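Local structure of estrogen receptor (Crassostrea gigas, 4N1Y) at residues F209-K213 / L224-D229. The protein probably acts as a constitutively active transcription factor of the steroid receptor family, of which this is the ligand-binding domain. Numbering follows the deposited sequence.
Sequences FQRLK and LKEMLD
Leu228 heads toward the neighbouring helix, and its two methyls settle over the turn Phe209-Lys213. Its CD2 meets Phe209 CB at 3.8 Å and Gln210 CG at 3.9 Å, while Leu228 CD1 lies against the Phe209 carbonyl and 3.9 Å from Lys213 CD. Deeper in, Leu224 CD2 comes up to the edge of the Phe209 ring, near its plane, at 4.3 Å from CE2. Leu224 also touches Leu49 of helix 34-56 and Trp78 of helix 67-89, consistent with helix 222-229 being the activation-function-2 helix (helix 12) in the closed, active-like position. With an alanine at Leu228, a gap would probably open beside Phe209 CB and Gln210 CG, and the Lys213 methylenes would lose much of their cover.

The outer side is looser and polar. Lys213 leaves its backbone with CG anti to N (chi1 -170°) and bends at chi3, bringing NZ to Asp229 OD1 in a salt bridge. Gln210 stretches alongside Leu228, and its NE2 gives a weak but fairly straight hydrogen bond to Leu228 O, 3.3 Å away. Apolar contacts thus probably seat the helix, while the charge pair, helped slightly by the amide, probably limits rotation of its end.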
ATOM      1  N   PHE B 209      17.125  -4.487   0.256  1.00 45.27           N
ATOM      2  CA  PHE B 209      18.299  -3.794   0.759  1.00 54.21           C
ATOM      3  C   PHE B 209      18.817  -4.455   2.042  1.00 63.91           C
ATOM      4  O   PHE B 209      20.026  -4.482   2.287  1.00 65.83           O
ATOM      5  CB  PHE B 209      17.986  -2.321   0.986  1.00 61.95           C
ATOM      6  CG  PHE B 209      18.217  -1.472  -0.229  1.00 72.37           C
ATOM      7  CD1 PHE B 209      17.505  -1.701  -1.393  1.00 71.05           C
ATOM      8  CD2 PHE B 209      19.143  -0.447  -0.209  1.00 74.63           C
ATOM      9  CE1 PHE B 209      17.715  -0.927  -2.508  1.00 64.34           C
ATOM     10  CE2 PHE B 209      19.357   0.330  -1.330  1.00 69.75           C
ATOM     11  CZ  PHE B 209      18.646   0.085  -2.477  1.00 63.60           C
ATOM     12  N   GLN B 210      17.910  -5.011   2.844  1.00 60.81           N
ATOM     13  CA  GLN B 210      18.322  -5.715   4.041  1.00 54.88           C
ATOM     14  C   GLN B 210      19.166  -6.926   3.666  1.00 65.81           C
ATOM     15  O   GLN B 210      20.166  -7.219   4.324  1.00 73.46           O
ATOM     16  CB  GLN B 210      17.112  -6.159   4.861  1.00 52.44           C
ATOM     17  CG  GLN B 210      16.333  -5.033   5.520  1.00 67.72           C
ATOM     18  CD  GLN B 210      15.112  -5.538   6.275  1.00 87.45           C
ATOM     19  OE1 GLN B 210      14.381  -6.399   5.785  1.00 91.75           O
ATOM     20  NE2 GLN B 210      14.890  -5.010   7.476  1.00 96.63           N
ATOM     21  N   ARG B 211      18.806  -7.600   2.577  1.00 65.57           N
ATOM     22  CA  ARG B 211      19.536  -8.797   2.164  1.00 59.96           C
ATOM     23  C   ARG B 211      20.828  -8.430   1.445  1.00 62.87           C
ATOM     24  O   ARG B 211      21.785  -9.194   1.434  1.00 72.29           O
ATOM     25  CB  ARG B 211      18.677  -9.686   1.269  1.00 61.08           C
ATOM     26  CG  ARG B 211      17.659 -10.551   1.993  1.00 73.59           C
ATOM     27  CD  ARG B 211      16.870 -11.379   1.003  1.00 86.00           C
ATOM     28  NE  ARG B 211      16.592 -10.646  -0.223  1.00102.05           N
ATOM     29  CZ  ARG B 211      16.051 -11.188  -1.310  1.00100.25           C
ATOM     30  NH1 ARG B 211      15.718 -12.481  -1.315  1.00108.21           N
ATOM     31  NH2 ARG B 211      15.803 -10.423  -2.375  1.00 96.40           N
ATOM     32  N   LEU B 212      20.841  -7.255   0.833  1.00 65.85           N
ATOM     33  CA  LEU B 212      22.063  -6.678   0.288  1.00 68.24           C
ATOM     34  C   LEU B 212      23.031  -6.401   1.412  1.00 71.41           C
ATOM     35  O   LEU B 212      24.224  -6.723   1.319  1.00 80.80           O
ATOM     36  CB  LEU B 212      21.778  -5.382  -0.465  1.00 69.51           C
ATOM     37  CG  LEU B 212      21.797  -5.471  -1.987  1.00 66.91           C
ATOM     38  CD1 LEU B 212      21.821  -4.070  -2.553  1.00 64.25           C
ATOM     39  CD2 LEU B 212      22.972  -6.290  -2.467  1.00 54.19           C
ATOM     40  N   LYS B 213      22.505  -5.767   2.461  1.00 58.46           N
ATOM     41  CA  LYS B 213      23.297  -5.447   3.640  1.00 65.35           C
ATOM     42  C   LYS B 213      23.976  -6.698   4.155  1.00 72.66           C
ATOM     43  O   LYS B 213      25.178  -6.700   4.401  1.00 72.41           O
ATOM     44  CB  LYS B 213      22.421  -4.846   4.742  1.00 58.76           C
ATOM     45  CG  LYS B 213      23.205  -4.263   5.900  1.00 70.24           C
ATOM     46  CD  LYS B 213      22.266  -3.621   6.892  1.00 84.04           C
ATOM     47  CE  LYS B 213      21.445  -4.687   7.599  1.00 91.21           C
ATOM     48  NZ  LYS B 213      20.180  -4.132   8.157  1.00 86.69           N
ATOM     49  N   LEU B 224      22.080   4.688   5.956  1.00 74.01           N
ATOM     50  CA  LEU B 224      21.213   3.741   5.278  1.00 67.83           C
ATOM     51  C   LEU B 224      21.128   2.477   6.127  1.00 73.00           C
ATOM     52  O   LEU B 224      20.083   1.834   6.253  1.00 71.94           O
ATOM     53  CB  LEU B 224      21.752   3.422   3.885  1.00 65.00           C
ATOM     54  CG  LEU B 224      20.728   2.917   2.882  1.00 67.87           C
ATOM     55  CD1 LEU B 224      19.522   3.796   2.965  1.00 73.01           C
ATOM     56  CD2 LEU B 224      21.287   2.958   1.490  1.00 72.66           C
ATOM     57  N   LYS B 225      22.265   2.122   6.697  1.00 73.16           N
ATOM     58  CA  LYS B 225      22.359   0.937   7.510  1.00 74.04           C
ATOM     59  C   LYS B 225      21.497   1.046   8.793  1.00 75.00           C
ATOM     60  O   LYS B 225      20.895   0.056   9.212  1.00 76.78           O
ATOM     61  CB  LYS B 225      23.828   0.662   7.793  1.00 67.78           C
ATOM     62  CG  LYS B 225      24.124  -0.457   8.730  1.00 72.57           C
ATOM     63  CD  LYS B 225      25.576  -0.326   9.163  1.00 82.71           C
ATOM     64  CE  LYS B 225      26.481  -0.126   7.946  1.00 82.90           C
ATOM     65  NZ  LYS B 225      27.910   0.097   8.312  1.00 93.90           N
ATOM     66  N   GLU B 226      21.402   2.227   9.406  1.00 69.57           N
ATOM     67  CA  GLU B 226      20.543   2.354  10.596  1.00 69.67           C
ATOM     68  C   GLU B 226      19.085   2.219  10.164  1.00 71.10           C
ATOM     69  O   GLU B 226      18.261   1.652  10.887  1.00 78.60           O
ATOM     70  CB  GLU B 226      20.729   3.678  11.363  1.00 71.75           C
ATOM     71  CG  GLU B 226      22.158   4.068  11.751  1.00 90.01           C
ATOM     72  CD  GLU B 226      22.254   5.480  12.357  1.00106.81           C
ATOM     73  OE1 GLU B 226      21.536   6.374  11.865  1.00108.05           O
ATOM     74  OE2 GLU B 226      23.106   5.721  13.251  1.00112.95           O
ATOM     75  N   MET B 227      18.753   2.767   9.000  1.00 58.05           N
ATOM     76  CA  MET B 227      17.387   2.665   8.509  1.00 61.46           C
ATOM     77  C   MET B 227      16.975   1.217   8.309  1.00 68.72           C
ATOM     78  O   MET B 227      15.834   0.844   8.586  1.00 77.51           O
ATOM     79  CB  MET B 227      17.224   3.440   7.204  1.00 54.19           C
ATOM     80  CG  MET B 227      17.537   4.889   7.396  1.00 57.64           C
ATOM     81  SD  MET B 227      16.363   5.637   8.540  1.00 75.68           S
ATOM     82  CE  MET B 227      15.031   6.048   7.435  1.00 63.99           C
ATOM     83  N   LEU B 228      17.911   0.394   7.858  1.00 67.90           N
ATOM     84  CA  LEU B 228      17.592  -0.995   7.583  1.00 65.16           C
ATOM     85  C   LEU B 228      17.401  -1.742   8.895  1.00 67.17           C
ATOM     86  O   LEU B 228      16.503  -2.577   9.017  1.00 71.98           O
ATOM     87  CB  LEU B 228      18.690  -1.631   6.735  1.00 55.73           C
ATOM     88  CG  LEU B 228      18.675  -1.115   5.295  1.00 51.10           C
ATOM     89  CD1 LEU B 228      19.837  -1.664   4.498  1.00 51.33           C
ATOM     90  CD2 LEU B 228      17.353  -1.426   4.608  1.00 43.47           C
ATOM     91  N   ASP B 229      18.223  -1.409   9.885  1.00 64.55           N
ATOM     92  CA  ASP B 229      18.190  -2.111  11.165  1.00 70.99           C
ATOM     93  C   ASP B 229      17.066  -1.634  12.082  1.00 65.94           C
ATOM     94  O   ASP B 229      16.852  -2.202  13.151  1.00 72.36           O
ATOM     95  CB  ASP B 229      19.538  -1.957  11.880  1.00 70.13           C
ATOM     96  CG  ASP B 229      20.672  -2.695  11.168  1.00 80.83           C
ATOM     97  OD1 ASP B 229      20.403  -3.665  10.427  1.00 82.83           O
ATOM     98  OD2 ASP B 229      21.844  -2.299  11.346  1.00 88.10           O
TER